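Local coordinates for protein peptidase, C14 family (Geobacter sulfurreducens PCA, PDB 3BIJ) that is of unproven function but, as a member of the caspase-like C14 family, probably acts as a cysteine endopeptidase, at residues Leu71-Phe77 against Phe122-Val128; Ala196-Ile202 against Phe260-Asp266; Leu235-Arg241 against Phe269-Phe275; Asp35-Ile39 against Leu227-Trp231. All coordinates share one frame; numbering follows the deposited sequence.

Contact 1. Residues Leu71-Phe77 against Phe122-Val128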
loop_
_atom_site.group_PDB
_atom_site.type_symbol
_atom_site.label_atom_id
_atom_site.label_comp_id
_atom_site.label_asym_id
_atom_site.label_seq_id
_atom_site.Cartn_x
_atom_site.Cartn_y
_atom_site.Cartn_z
ATOM N N LEU A 71 -29.740 12.087 42.456
ATOM C CA LEU A 71 -30.334 13.136 41.657
ATOM C C LEU A 71 -31.755 12.871 41.187
ATOM O O LEU A 71 -32.210 11.725 41.102
ATOM C CB LEU A 71 -29.407 13.479 40.486
ATOM C CG LEU A 71 -28.656 12.312 39.863
ATOM C CD1 LEU A 71 -29.602 11.566 38.948
ATOM C CD2 LEU A 71 -27.438 12.809 39.095
ATOM N N GLY A 72 -32.460 13.964 40.920
ATOM C CA GLY A 72 -33.834 13.883 40.470
ATOM C C GLY A 72 -34.136 14.857 39.347
ATOM O O GLY A 72 -33.223 15.407 38.720
ATOM N N LYS A 73 -35.426 15.062 39.099
ATOM C CA LYS A 73 -35.907 15.957 38.048
ATOM C C LYS A 73 -35.109 17.247 37.968
ATOM O O LYS A 73 -35.027 18.009 38.933
ATOM C CB LYS A 73 -37.400 16.281 38.256
ATOM C CG LYS A 73 -37.756 16.933 39.614
ATOM C CD LYS A 73 -39.284 17.072 39.838
ATOM C CE LYS A 73 -39.623 17.765 41.176
ATOM N NZ LYS A 73 -39.100 17.080 42.407
ATOM N N GLY A 74 -34.518 17.486 36.804
ATOM C CA GLY A 74 -33.727 18.689 36.619
ATOM C C GLY A 74 -32.225 18.471 36.730
ATOM O O GLY A 74 -31.436 19.218 36.154
ATOM N N ASP A 75 -31.817 17.451 37.472
ATOM C CA ASP A 75 -30.401 17.195 37.626
ATOM C C ASP A 75 -29.853 16.515 36.381
ATOM O O ASP A 75 -30.583 16.279 35.415
ATOM C CB ASP A 75 -30.147 16.327 38.857
ATOM C CG ASP A 75 -30.752 16.916 40.120
ATOM O OD1 ASP A 75 -30.687 18.152 40.288
ATOM O OD2 ASP A 75 -31.278 16.137 40.943
ATOM N N ILE A 76 -28.563 16.199 36.409
ATOM C CA ILE A 76 -27.919 15.551 35.279
ATOM C C ILE A 76 -26.775 14.614 35.688
ATOM O O ILE A 76 -25.894 14.973 36.471
ATOM C CB ILE A 76 -27.370 16.600 34.306
ATOM C CG1 ILE A 76 -26.592 15.903 33.178
ATOM C CG2 ILE A 76 -26.470 17.590 35.049
ATOM C CD1 ILE A 76 -26.069 16.845 32.104
ATOM N N PHE A 77 -26.797 13.411 35.138
ATOM C CA PHE A 77 -25.779 12.414 35.411
ATOM C C PHE A 77 -24.872 12.277 34.192
ATOM O O PHE A 77 -25.349 12.182 33.063
ATOM C CB PHE A 77 -26.433 11.071 35.709
ATOM C CG PHE A 77 -25.454 9.957 35.894
ATOM C CD1 PHE A 77 -24.520 10.001 36.915
ATOM C CD2 PHE A 77 -25.469 8.852 35.053
ATOM C CE1 PHE A 77 -23.609 8.956 37.099
ATOM C CE2 PHE A 77 -24.564 7.799 35.228
ATOM C CZ PHE A 77 -23.635 7.855 36.253
ATOM N N PHE A 122 -32.933 5.957 36.609
ATOM C CA PHE A 122 -32.879 7.393 36.859
ATOM C C PHE A 122 -34.258 8.037 36.788
ATOM O O PHE A 122 -35.158 7.525 36.126
ATOM C CB PHE A 122 -31.938 8.089 35.863
ATOM C CG PHE A 122 -30.472 7.871 36.145
ATOM C CD1 PHE A 122 -29.837 6.701 35.750
ATOM C CD2 PHE A 122 -29.735 8.825 36.844
ATOM C CE1 PHE A 122 -28.493 6.486 36.047
ATOM C CE2 PHE A 122 -28.391 8.615 37.144
ATOM C CZ PHE A 122 -27.773 7.445 36.747
ATOM N N ALA A 123 -34.398 9.171 37.471
ATOM C CA ALA A 123 -35.648 9.930 37.529
ATOM C C ALA A 123 -36.185 10.263 36.145
ATOM O O ALA A 123 -35.571 9.926 35.134
ATOM C CB ALA A 123 -35.435 11.213 38.319
ATOM N N ALA A 124 -37.327 10.942 36.103
ATOM C CA ALA A 124 -37.943 11.295 34.833
ATOM C C ALA A 124 -37.352 12.536 34.165
ATOM O O ALA A 124 -37.025 12.515 32.974
ATOM C CB ALA A 124 -39.439 11.458 35.011
ATOM N N GLY A 125 -37.203 13.614 34.917
ATOM C CA GLY A 125 -36.656 14.818 34.318
ATOM C C GLY A 125 -35.153 14.941 34.460
ATOM O O GLY A 125 -34.616 16.047 34.448
ATOM N N VAL A 126 -34.463 13.817 34.597
ATOM C CA VAL A 126 -33.014 13.856 34.744
ATOM C C VAL A 126 -32.315 13.611 33.398
ATOM O O VAL A 126 -32.729 12.757 32.618
ATOM C CB VAL A 126 -32.541 12.831 35.848
ATOM C CG1 VAL A 126 -33.242 11.511 35.664
ATOM C CG2 VAL A 126 -31.033 12.638 35.789
ATOM N N ARG A 127 -31.280 14.403 33.121
ATOM C CA ARG A 127 -30.519 14.280 31.882
ATOM C C ARG A 127 -29.364 13.321 32.127
ATOM O O ARG A 127 -28.656 13.446 33.130
ATOM C CB ARG A 127 -29.968 15.642 31.444
ATOM C CG ARG A 127 -31.034 16.672 31.113
ATOM C CD ARG A 127 -30.991 17.842 32.084
ATOM N NE ARG A 127 -29.815 18.672 31.854
ATOM C CZ ARG A 127 -29.154 19.309 32.811
ATOM N NH1 ARG A 127 -29.550 19.216 34.076
ATOM N NH2 ARG A 127 -28.084 20.029 32.505
ATOM N N VAL A 128 -29.186 12.363 31.221
ATOM C CA VAL A 128 -28.112 11.377 31.335
ATOM C C VAL A 128 -27.189 11.521 30.129
ATOM O O VAL A 128 -27.580 11.215 29.005
ATOM C CB VAL A 128 -28.671 9.929 31.377
ATOM C CG1 VAL A 128 -27.537 8.936 31.479
ATOM C CG2 VAL A 128 -29.607 9.768 32.567
#
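Parallel strands 76-89 and 127-133 of the caspase-domain sheet start side by side here, and the Ile76-Arg127 and Phe77-Val128 pairs are their first steps. Arg127 N gives a nearly straight bond to Asp75 O at 3.0 Å, and Phe77 N closes on Arg127 O at 2.7 Å, so Arg127 is bonded to that strand through both its N and its O. Just before the strands, Gly72 to Asp75 form a type II turn, and Gly74 N at its third position donates to Gly125 O, standing well above the plane of that carbonyl. Gly74 has positive phi (100°), and a side chain there would press on the preceding carbonyl oxygen.

On the face of Phe77 and Val128, the Phe77 and Phe122 rings lie near parallel but slid apart, with centroids 4.8 Å from each other and planes at 27°. Leu71 CD1 meets the edge of the Phe122 ring and also touches Val126 CG2 at 3.6 Å, while Ala67 of helix 57-70 packs against both phenylalanines. On the other face, bends at chi2 and chi3 fold Arg127 back over Ile76. Its NH2 is hydrogen-bonded to Gln272 OE1, NH1 makes a weak bond to Gly74 O, and Ile76 CB sits over one face of the guanidinium, 3.4 Å from Arg127 NH1.

Contact 2. Residues Ala196-Ile202 against Phe260-Asp266; sequences ADVKASI and FTAGTPD
Ile202 and Ala262 form an antiparallel hydrogen-bonded pair where strand 201-206 meets strand 258-263, and this is the tight part of the contact. Ile202 N donates to Ala262 O and Ala262 N to Ile202 O, both at 2.9 Å, while on one face of the sheet the two CB atoms, Ile202 CB and Ala262 CB, touch at 3.9 Å. Val128 of the neighbouring strand packs on Ile202 as well.

Past this pair regular strand pairing gives way to weaker backbone bonds, and two hydroxyls carry much of the hold. Ser201 OG, anti to its own carbonyl carbon (chi1 -61°), reaches Thr264 O at 2.7 Å, nearly in line with the C=O bond, and lies 3.2 Å from Asp266 CB. With alanine in place of Ser201, Thr264 O would probably lose this donor and the chain before helix 267-271 would be freer to shift. Gly263, at positive phi, brings its CA within 3.4 Å of Ala200 O, a CA-H...O contact; a CB there would collide with that oxygen.

The outer side is looser. Thr264 is exposed, and its N makes only weak bonds to Val198 O and Ala200 O, whereas its OG1 donates to Lys199 O at 2.8 Å, tilted from the carbonyl plane. Asp266 turns its OD1 to Phe269 N as the N-cap of the following helix. The chemistry is thus mostly backbone carbonyls met by NH and hydroxyl donors, which ties the strand end to the loop by polar bonds more than by apolar packing.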
loop_
_atom_site.group_PDB
_atom_site.type_symbol
_atom_site.label_atom_id
_atom_site.label_comp_id
_atom_site.label_asym_id
_atom_site.label_seq_id
_atom_site.Cartn_x
_atom_site.Cartn_y
_atom_site.Cartn_z
ATOM N N ALA A 196 -35.267 3.282 24.674
ATOM C CA ALA A 196 -36.247 4.276 24.247
ATOM C C ALA A 196 -37.476 4.269 25.147
ATOM O O ALA A 196 -38.497 4.873 24.820
ATOM C CB ALA A 196 -36.660 4.023 22.803
ATOM N N ASP A 197 -37.374 3.581 26.278
ATOM C CA ASP A 197 -38.487 3.503 27.215
ATOM C C ASP A 197 -38.172 4.089 28.583
ATOM O O ASP A 197 -39.079 4.444 29.336
ATOM C CB ASP A 197 -38.935 2.051 27.375
ATOM C CG ASP A 197 -39.730 1.561 26.185
ATOM O OD1 ASP A 197 -40.149 0.375 26.189
ATOM O OD2 ASP A 197 -39.938 2.370 25.247
ATOM N N VAL A 198 -36.887 4.173 28.905
ATOM C CA VAL A 198 -36.451 4.720 30.176
ATOM C C VAL A 198 -37.048 6.104 30.379
ATOM O O VAL A 198 -37.239 6.849 29.422
ATOM C CB VAL A 198 -34.931 4.821 30.216
ATOM C CG1 VAL A 198 -34.482 5.485 31.515
ATOM C CG2 VAL A 198 -34.340 3.435 30.077
ATOM N N LYS A 199 -37.348 6.447 31.623
ATOM C CA LYS A 199 -37.932 7.748 31.917
ATOM C C LYS A 199 -36.965 8.893 31.670
ATOM O O LYS A 199 -37.353 9.944 31.153
ATOM C CB LYS A 199 -38.411 7.791 33.368
ATOM C CG LYS A 199 -37.884 6.651 34.221
ATOM C CD LYS A 199 -38.156 6.877 35.707
ATOM C CE LYS A 199 -39.646 7.016 36.005
ATOM N NZ LYS A 199 -40.424 5.817 35.560
ATOM N N ALA A 200 -35.704 8.688 32.034
ATOM C CA ALA A 200 -34.690 9.726 31.870
ATOM C C ALA A 200 -34.336 10.015 30.405
ATOM O O ALA A 200 -34.589 9.195 29.528
ATOM C CB ALA A 200 -33.448 9.335 32.642
ATOM N N SER A 201 -33.769 11.192 30.138
ATOM C CA SER A 201 -33.372 11.557 28.774
ATOM C C SER A 201 -31.932 11.131 28.527
ATOM O O SER A 201 -31.006 11.740 29.062
ATOM C CB SER A 201 -33.463 13.070 28.553
ATOM O OG SER A 201 -34.776 13.552 28.729
ATOM N N ILE A 202 -31.743 10.106 27.704
ATOM C CA ILE A 202 -30.402 9.616 27.414
ATOM C C ILE A 202 -29.799 10.231 26.141
ATOM O O ILE A 202 -30.458 10.342 25.107
ATOM C CB ILE A 202 -30.387 8.077 27.243
ATOM C CG1 ILE A 202 -31.266 7.397 28.308
ATOM C CG2 ILE A 202 -28.954 7.564 27.374
ATOM C CD1 ILE A 202 -30.728 7.491 29.730
ATOM N N PHE A 260 -26.459 9.275 19.672
ATOM C CA PHE A 260 -27.673 8.498 19.915
ATOM C C PHE A 260 -28.490 9.020 21.106
ATOM O O PHE A 260 -27.941 9.252 22.185
ATOM C CB PHE A 260 -27.274 7.050 20.179
ATOM C CG PHE A 260 -28.425 6.103 20.222
ATOM C CD1 PHE A 260 -29.153 5.831 19.067
ATOM C CD2 PHE A 260 -28.780 5.470 21.409
ATOM C CE1 PHE A 260 -30.224 4.936 19.084
ATOM C CE2 PHE A 260 -29.853 4.569 21.446
ATOM C CZ PHE A 260 -30.578 4.301 20.276
ATOM N N THR A 261 -29.798 9.193 20.907
ATOM C CA THR A 261 -30.686 9.663 21.971
ATOM C C THR A 261 -31.710 8.583 22.297
ATOM O O THR A 261 -32.220 7.924 21.403
ATOM C CB THR A 261 -31.468 10.927 21.570
ATOM O OG1 THR A 261 -32.298 10.637 20.441
ATOM C CG2 THR A 261 -30.524 12.066 21.230
ATOM N N ALA A 262 -32.007 8.402 23.579
ATOM C CA ALA A 262 -32.982 7.407 23.989
ATOM C C ALA A 262 -33.810 7.946 25.152
ATOM O O ALA A 262 -33.551 9.044 25.647
ATOM C CB ALA A 262 -32.277 6.128 24.388
ATOM N N GLY A 263 -34.811 7.181 25.584
ATOM C CA GLY A 263 -35.644 7.620 26.691
ATOM C C GLY A 263 -36.582 8.757 26.329
ATOM O O GLY A 263 -36.894 8.971 25.156
ATOM N N THR A 264 -37.040 9.491 27.336
ATOM C CA THR A 264 -37.952 10.597 27.095
ATOM C C THR A 264 -37.246 11.753 26.395
ATOM O O THR A 264 -36.302 12.331 26.928
ATOM C CB THR A 264 -38.579 11.096 28.409
ATOM O OG1 THR A 264 -39.242 10.003 29.055
ATOM C CG2 THR A 264 -39.597 12.196 28.132
ATOM N N PRO A 265 -37.693 12.101 25.178
ATOM C CA PRO A 265 -37.074 13.202 24.431
ATOM C C PRO A 265 -37.006 14.503 25.237
ATOM O O PRO A 265 -37.927 14.827 25.992
ATOM C CB PRO A 265 -37.959 13.319 23.189
ATOM C CG PRO A 265 -39.282 12.820 23.657
ATOM C CD PRO A 265 -38.890 11.606 24.482
ATOM N N ASP A 266 -35.910 15.237 25.074
ATOM C CA ASP A 266 -35.710 16.492 25.776
ATOM C C ASP A 266 -34.937 17.435 24.865
ATOM O O ASP A 266 -33.713 17.552 24.962
ATOM C CB ASP A 266 -34.914 16.261 27.061
ATOM C CG ASP A 266 -34.857 17.497 27.948
ATOM O OD1 ASP A 266 -34.891 18.619 27.414
ATOM O OD2 ASP A 266 -34.764 17.347 29.184
#

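Contact 3. Residues Leu235-Arg241 against Phe269-Phe275; sequences LYKGSYR and FLKQRPF
Ser239 and Tyr240, at the start of helix 240-250, run beside Arg273 and Pro274 with CA atoms under 5 Å apart, yet the backbones share only one weak bond, Tyr240 N to Gln272 O at 3.3 Å. Close CA-H...O contacts supplement it, among them Ser239 CA to Gln272 O at 3.1 Å.

Tyr240 carries the side-chain packing. With CG anti to the carbonyl carbon (chi1 -82°), one face of its ring receives Pro274 CA, 3.6 Å from the centroid and almost on the normal, a CH-pi contact. Tyr240 CE1 packs on Phe269 CE1 at 3.9 Å, the rings oblique. Tyr240 OH donates to a water at 2.8 Å, which passes a hydrogen on to Gln272 OE1, itself bonded to Arg127 NH2. Replacing Tyr240 by an alanine would probably open a gap beside Pro274 and Phe269 and cost the water one of its partners.

Farther along, Tyr236 CD2 packs on Pro274 CG at 3.8 Å. The Arg273 chain bends at chi3 and carries NH1 toward Tyr236 O, where Lys237 NZ also donates; the modelled NH1 distance is too short to trust in detail. Leu270 CD2 lies over one face of the Arg241 guanidinium, 3.6 Å from Arg241 NH2.

The whole joins the start of helix 240-250 to the chain leaving helix 267-271. Trp231 of helix 222-231 packs on Tyr236 and Pro274, while Leu203 and Leu129 of the central sheet lie against Tyr240.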
loop_
_atom_site.group_PDB
_atom_site.type_symbol
_atom_site.label_atom_id
_atom_site.label_comp_id
_atom_site.label_asym_id
_atom_site.label_seq_id
_atom_site.Cartn_x
_atom_site.Cartn_y
_atom_site.Cartn_z
ATOM N N LEU A 235 -13.668 26.884 25.922
ATOM C CA LEU A 235 -13.916 28.029 25.054
ATOM C C LEU A 235 -14.943 27.721 23.973
ATOM O O LEU A 235 -15.301 28.599 23.190
ATOM C CB LEU A 235 -12.624 28.495 24.388
ATOM C CG LEU A 235 -11.839 29.591 25.098
ATOM C CD1 LEU A 235 -11.471 29.138 26.511
ATOM C CD2 LEU A 235 -10.588 29.891 24.287
ATOM N N TYR A 236 -15.422 26.482 23.931
ATOM C CA TYR A 236 -16.390 26.094 22.911
ATOM C C TYR A 236 -17.780 26.675 23.141
ATOM O O TYR A 236 -18.334 26.596 24.236
ATOM C CB TYR A 236 -16.497 24.568 22.798
ATOM C CG TYR A 236 -17.512 24.135 21.763
ATOM C CD1 TYR A 236 -17.239 24.247 20.401
ATOM C CD2 TYR A 236 -18.786 23.692 22.145
ATOM C CE1 TYR A 236 -18.214 23.944 19.446
ATOM C CE2 TYR A 236 -19.766 23.384 21.192
ATOM C CZ TYR A 236 -19.472 23.519 19.846
ATOM O OH TYR A 236 -20.436 23.276 18.893
ATOM N N LYS A 237 -18.337 27.258 22.087
ATOM C CA LYS A 237 -19.669 27.848 22.139
ATOM C C LYS A 237 -20.583 27.026 21.220
ATOM O O LYS A 237 -20.270 26.837 20.043
ATOM C CB LYS A 237 -19.623 29.297 21.642
ATOM C CG LYS A 237 -18.749 30.242 22.451
ATOM C CD LYS A 237 -19.497 30.880 23.619
ATOM C CE LYS A 237 -19.844 29.870 24.709
ATOM N NZ LYS A 237 -18.626 29.384 25.450
ATOM N N GLY A 238 -21.699 26.535 21.747
ATOM C CA GLY A 238 -22.600 25.751 20.918
ATOM C C GLY A 238 -23.402 24.702 21.654
ATOM O O GLY A 238 -23.275 24.562 22.866
ATOM N N SER A 239 -24.236 23.968 20.920
ATOM C CA SER A 239 -25.066 22.914 21.511
ATOM C C SER A 239 -24.389 21.547 21.388
ATOM O O SER A 239 -23.327 21.425 20.775
ATOM C CB SER A 239 -26.427 22.859 20.809
ATOM O OG SER A 239 -26.295 22.436 19.456
ATOM N N TYR A 240 -25.014 20.525 21.964
ATOM C CA TYR A 240 -24.468 19.183 21.892
ATOM C C TYR A 240 -24.371 18.739 20.439
ATOM O O TYR A 240 -23.380 18.145 20.032
ATOM C CB TYR A 240 -25.336 18.181 22.644
ATOM C CG TYR A 240 -25.099 18.125 24.121
ATOM C CD1 TYR A 240 -25.805 18.937 24.989
ATOM C CD2 TYR A 240 -24.173 17.243 24.659
ATOM C CE1 TYR A 240 -25.596 18.870 26.364
ATOM C CE2 TYR A 240 -23.956 17.170 26.032
ATOM C CZ TYR A 240 -24.670 17.988 26.877
ATOM O OH TYR A 240 -24.451 17.943 28.233
ATOM N N ARG A 241 -25.402 19.026 19.653
ATOM C CA ARG A 241 -25.385 18.633 18.255
ATOM C C ARG A 241 -24.207 19.277 17.567
ATOM O O ARG A 241 -23.444 18.604 16.884
ATOM C CB ARG A 241 -26.688 19.029 17.565
ATOM C CG ARG A 241 -27.890 18.323 18.163
ATOM C CD ARG A 241 -29.188 18.433 17.345
ATOM N NE ARG A 241 -29.637 17.098 17.161
ATOM C CZ ARG A 241 -30.732 16.392 17.411
ATOM N NH1 ARG A 241 -30.582 15.145 17.026
ATOM N NH2 ARG A 241 -31.883 16.780 17.951
ATOM N N PHE A 269 -32.477 19.818 26.420
ATOM C CA PHE A 269 -31.226 19.191 26.839
ATOM C C PHE A 269 -30.221 19.115 25.679
ATOM O O PHE A 269 -29.055 19.490 25.831
ATOM C CB PHE A 269 -31.525 17.795 27.411
ATOM C CG PHE A 269 -30.304 16.978 27.713
ATOM C CD1 PHE A 269 -29.189 17.557 28.303
ATOM C CD2 PHE A 269 -30.278 15.616 27.418
ATOM C CE1 PHE A 269 -28.061 16.789 28.595
ATOM C CE2 PHE A 269 -29.160 14.839 27.706
ATOM C CZ PHE A 269 -28.049 15.423 28.293
ATOM N N LEU A 270 -30.675 18.647 24.523
ATOM C CA LEU A 270 -29.803 18.543 23.360
ATOM C C LEU A 270 -29.423 19.926 22.826
ATOM O O LEU A 270 -28.502 20.062 22.019
ATOM C CB LEU A 270 -30.485 17.708 22.269
ATOM C CG LEU A 270 -30.192 16.196 22.258
ATOM C CD1 LEU A 270 -30.304 15.587 23.649
ATOM C CD2 LEU A 270 -31.161 15.532 21.298
ATOM N N LYS A 271 -30.122 20.950 23.307
ATOM C CA LYS A 271 -29.868 22.322 22.889
ATOM C C LYS A 271 -28.895 23.039 23.819
ATOM O O LYS A 271 -28.370 24.095 23.474
ATOM C CB LYS A 271 -31.183 23.100 22.822
ATOM C CG LYS A 271 -31.493 23.695 21.447
ATOM C CD LYS A 271 -31.656 22.615 20.382
ATOM C CE LYS A 271 -30.574 22.710 19.299
ATOM N NZ LYS A 271 -30.607 21.543 18.345
ATOM N N GLN A 272 -28.651 22.465 24.996
ATOM C CA GLN A 272 -27.737 23.067 25.969
ATOM C C GLN A 272 -26.285 22.983 25.511
ATOM O O GLN A 272 -25.978 22.392 24.480
ATOM C CB GLN A 272 -27.845 22.359 27.322
ATOM C CG GLN A 272 -29.235 22.266 27.908
ATOM C CD GLN A 272 -29.231 21.646 29.297
ATOM O OE1 GLN A 272 -28.718 20.547 29.500
ATOM N NE2 GLN A 272 -29.814 22.349 30.257
ATOM N N ARG A 273 -25.393 23.578 26.294
ATOM C CA ARG A 273 -23.969 23.541 25.997
ATOM C C ARG A 273 -23.468 22.162 26.441
ATOM O O ARG A 273 -23.833 21.675 27.509
ATOM C CB ARG A 273 -23.244 24.663 26.747
ATOM C CG ARG A 273 -21.953 25.083 26.044
ATOM C CD ARG A 273 -21.344 26.435 26.434
ATOM N NE ARG A 273 -20.362 26.262 27.444
ATOM C CZ ARG A 273 -19.056 26.455 27.558
ATOM N NH1 ARG A 273 -18.192 26.923 26.663
ATOM N NH2 ARG A 273 -18.635 26.105 28.747
ATOM N N PRO A 274 -22.615 21.522 25.631
ATOM C CA PRO A 274 -22.071 20.192 25.927
ATOM C C PRO A 274 -21.883 19.709 27.372
ATOM O O PRO A 274 -21.983 18.510 27.612
ATOM C CB PRO A 274 -20.769 20.149 25.113
ATOM C CG PRO A 274 -20.454 21.589 24.838
ATOM C CD PRO A 274 -21.819 22.167 24.577
ATOM N N PHE A 275 -21.616 20.571 28.344
ATOM C CA PHE A 275 -21.466 20.017 29.694
ATOM C C PHE A 275 -22.216 20.776 30.747
ATOM O O PHE A 275 -21.822 20.811 31.908
ATOM C CB PHE A 275 -19.997 19.929 30.072
ATOM C CG PHE A 275 -19.237 18.925 29.264
ATOM C CD1 PHE A 275 -19.361 17.564 29.521
ATOM C CD2 PHE A 275 -18.407 19.335 28.232
ATOM C CE1 PHE A 275 -18.665 16.627 28.761
ATOM C CE2 PHE A 275 -17.709 18.411 27.465
ATOM C CZ PHE A 275 -17.838 17.056 27.730
HETATM O O HOH W 1 -25.895 19.678 29.934
#

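Contact 4. Residues Asp35-Ile39 against Leu227-Trp231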
loop_
_atom_site.group_PDB
_atom_site.type_symbol
_atom_site.label_atom_id
_atom_site.label_comp_id
_atom_site.label_asym_id
_atom_site.label_seq_id
_atom_site.Cartn_x
_atom_site.Cartn_y
_atom_site.Cartn_z
ATOM N N ASP A 35 -9.083 13.490 32.003
ATOM C CA ASP A 35 -9.479 14.632 31.188
ATOM C C ASP A 35 -10.988 14.864 31.238
ATOM O O ASP A 35 -11.436 16.006 31.315
ATOM C CB ASP A 35 -9.033 14.434 29.736
ATOM C CG ASP A 35 -7.528 14.557 29.563
ATOM O OD1 ASP A 35 -7.010 14.156 28.500
ATOM O OD2 ASP A 35 -6.862 15.056 30.490
HETATM N N MSE A 36 -11.776 13.794 31.191
HETATM C CA MSE A 36 -13.221 13.960 31.250
HETATM C C MSE A 36 -13.605 14.424 32.643
HETATM O O MSE A 36 -14.424 15.338 32.801
HETATM C CB MSE A 36 -13.935 12.655 30.906
HETATM C CG MSE A 36 -13.731 12.213 29.457
HETATM SE SE MSE A 36 -14.510 13.449 28.158
HETATM C CE MSE A 36 -12.903 14.219 27.450
ATOM N N ALA A 37 -13.003 13.808 33.659
ATOM C CA ALA A 37 -13.287 14.181 35.045
ATOM C C ALA A 37 -12.908 15.647 35.296
ATOM O O ALA A 37 -13.592 16.351 36.034
ATOM C CB ALA A 37 -12.524 13.266 36.000
ATOM N N ALA A 38 -11.819 16.097 34.673
ATOM C CA ALA A 38 -11.378 17.481 34.819
ATOM C C ALA A 38 -12.435 18.445 34.268
ATOM O O ALA A 38 -12.769 19.452 34.904
ATOM C CB ALA A 38 -10.038 17.703 34.108
ATOM N N ILE A 39 -12.958 18.148 33.080
ATOM C CA ILE A 39 -13.989 18.987 32.474
ATOM C C ILE A 39 -15.223 18.964 33.362
ATOM O O ILE A 39 -15.796 20.008 33.656
ATOM C CB ILE A 39 -14.397 18.479 31.063
ATOM C CG1 ILE A 39 -13.256 18.727 30.077
ATOM C CG2 ILE A 39 -15.700 19.139 30.625
ATOM C CD1 ILE A 39 -13.547 18.261 28.650
ATOM N N LEU A 227 -12.364 15.441 21.145
ATOM C CA LEU A 227 -13.404 16.048 21.963
ATOM C C LEU A 227 -12.713 17.191 22.721
ATOM O O LEU A 227 -13.190 18.321 22.716
ATOM C CB LEU A 227 -14.009 15.010 22.931
ATOM C CG LEU A 227 -15.123 15.407 23.918
ATOM C CD1 LEU A 227 -15.851 14.160 24.473
ATOM C CD2 LEU A 227 -14.509 16.202 25.049
ATOM N N LEU A 228 -11.572 16.907 23.344
ATOM C CA LEU A 228 -10.847 17.940 24.074
ATOM C C LEU A 228 -10.381 19.072 23.164
ATOM O O LEU A 228 -10.329 20.234 23.572
ATOM C CB LEU A 228 -9.637 17.336 24.788
ATOM C CG LEU A 228 -9.999 16.263 25.808
ATOM C CD1 LEU A 228 -8.740 15.567 26.318
ATOM C CD2 LEU A 228 -10.769 16.890 26.925
ATOM N N ARG A 229 -10.042 18.751 21.925
ATOM C CA ARG A 229 -9.579 19.800 21.025
ATOM C C ARG A 229 -10.672 20.807 20.619
ATOM O O ARG A 229 -10.395 22.000 20.519
ATOM C CB ARG A 229 -8.913 19.178 19.788
ATOM C CG ARG A 229 -8.544 20.193 18.709
ATOM C CD ARG A 229 -7.201 19.920 18.036
ATOM N NE ARG A 229 -6.095 20.487 18.791
ATOM C CZ ARG A 229 -4.949 20.891 18.248
ATOM N NH1 ARG A 229 -3.983 21.396 19.004
ATOM N NH2 ARG A 229 -4.768 20.800 16.939
ATOM N N VAL A 230 -11.902 20.347 20.389
ATOM C CA VAL A 230 -12.966 21.278 20.013
ATOM C C VAL A 230 -13.487 21.955 21.266
ATOM O O VAL A 230 -13.910 23.099 21.227
ATOM C CB VAL A 230 -14.157 20.578 19.303
ATOM C CG1 VAL A 230 -13.664 19.786 18.107
ATOM C CG2 VAL A 230 -14.884 19.672 20.273
ATOM N N TRP A 231 -13.468 21.247 22.387
ATOM C CA TRP A 231 -13.938 21.850 23.620
ATOM C C TRP A 231 -12.991 22.993 23.982
ATOM O O TRP A 231 -13.379 23.962 24.632
ATOM C CB TRP A 231 -13.968 20.808 24.727
ATOM C CG TRP A 231 -14.281 21.364 26.066
ATOM C CD1 TRP A 231 -13.474 21.333 27.178
ATOM C CD2 TRP A 231 -15.508 21.960 26.480
ATOM N NE1 TRP A 231 -14.127 21.859 28.252
ATOM C CE2 TRP A 231 -15.381 22.253 27.859
ATOM C CE3 TRP A 231 -16.710 22.272 25.827
ATOM C CZ2 TRP A 231 -16.414 22.845 28.602
ATOM C CZ3 TRP A 231 -17.739 22.862 26.572
ATOM C CH2 TRP A 231 -17.577 23.139 27.945
#
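Ile39 CD1 pushes between Leu228 and Trp231, joining helix 29-42 to helix 222-231, whose short segments run at 30° with axes 11.9 Å apart. Ile39 is extended at chi2 (180°), which carries CD1 out to Trp231 CD1 at 3.4 Å and to Leu228 CD2 at 3.5 Å; its CG1 and CG2 lie alongside the indole near NE1, the two side chains sliding past each other in opposite directions.

The selenomethionine at Met36 is bent at chi2 (-65°) and again at chi3. The bends bring Met36 CE to Leu227 CD2 and Leu228 CD2, 3.5 Å from each, and the two side chains, Met36 and Leu227, meet tip to tip. Leu228 therefore has CD2 shared by Met36 and Ile39, while its CD1 turns to Asp35, crossing that side chain at about a right angle.

Asp35 OD2 forms a salt bridge with Arg177 of the third subunit. Between the helices, then, the hold is apolar, with a charged margin where another copy of the protein docks.

In the fold
From the N terminus, helix 29-42 supplies the first half of contact 4, which waits until helix 222-231 to close a loop of 187 residues. Contact 1 nests inside that loop, joining two neighbouring parallel strands of the central sheet. Contact 2 opens next, and contact 4 closes before strand 258-263 arrives to close contact 2 against strand 201-206, so the two cross. Contact 3 opens after contact 4 has closed and crosses contact 2, its segments falling on both sides of strand 258-263. Contacts 1 and 2 meet through strands 127-133 and 201-206, contact 3 touches the other three, and contacts 1 and 4 stay about 11 Å apart at their nearest atoms.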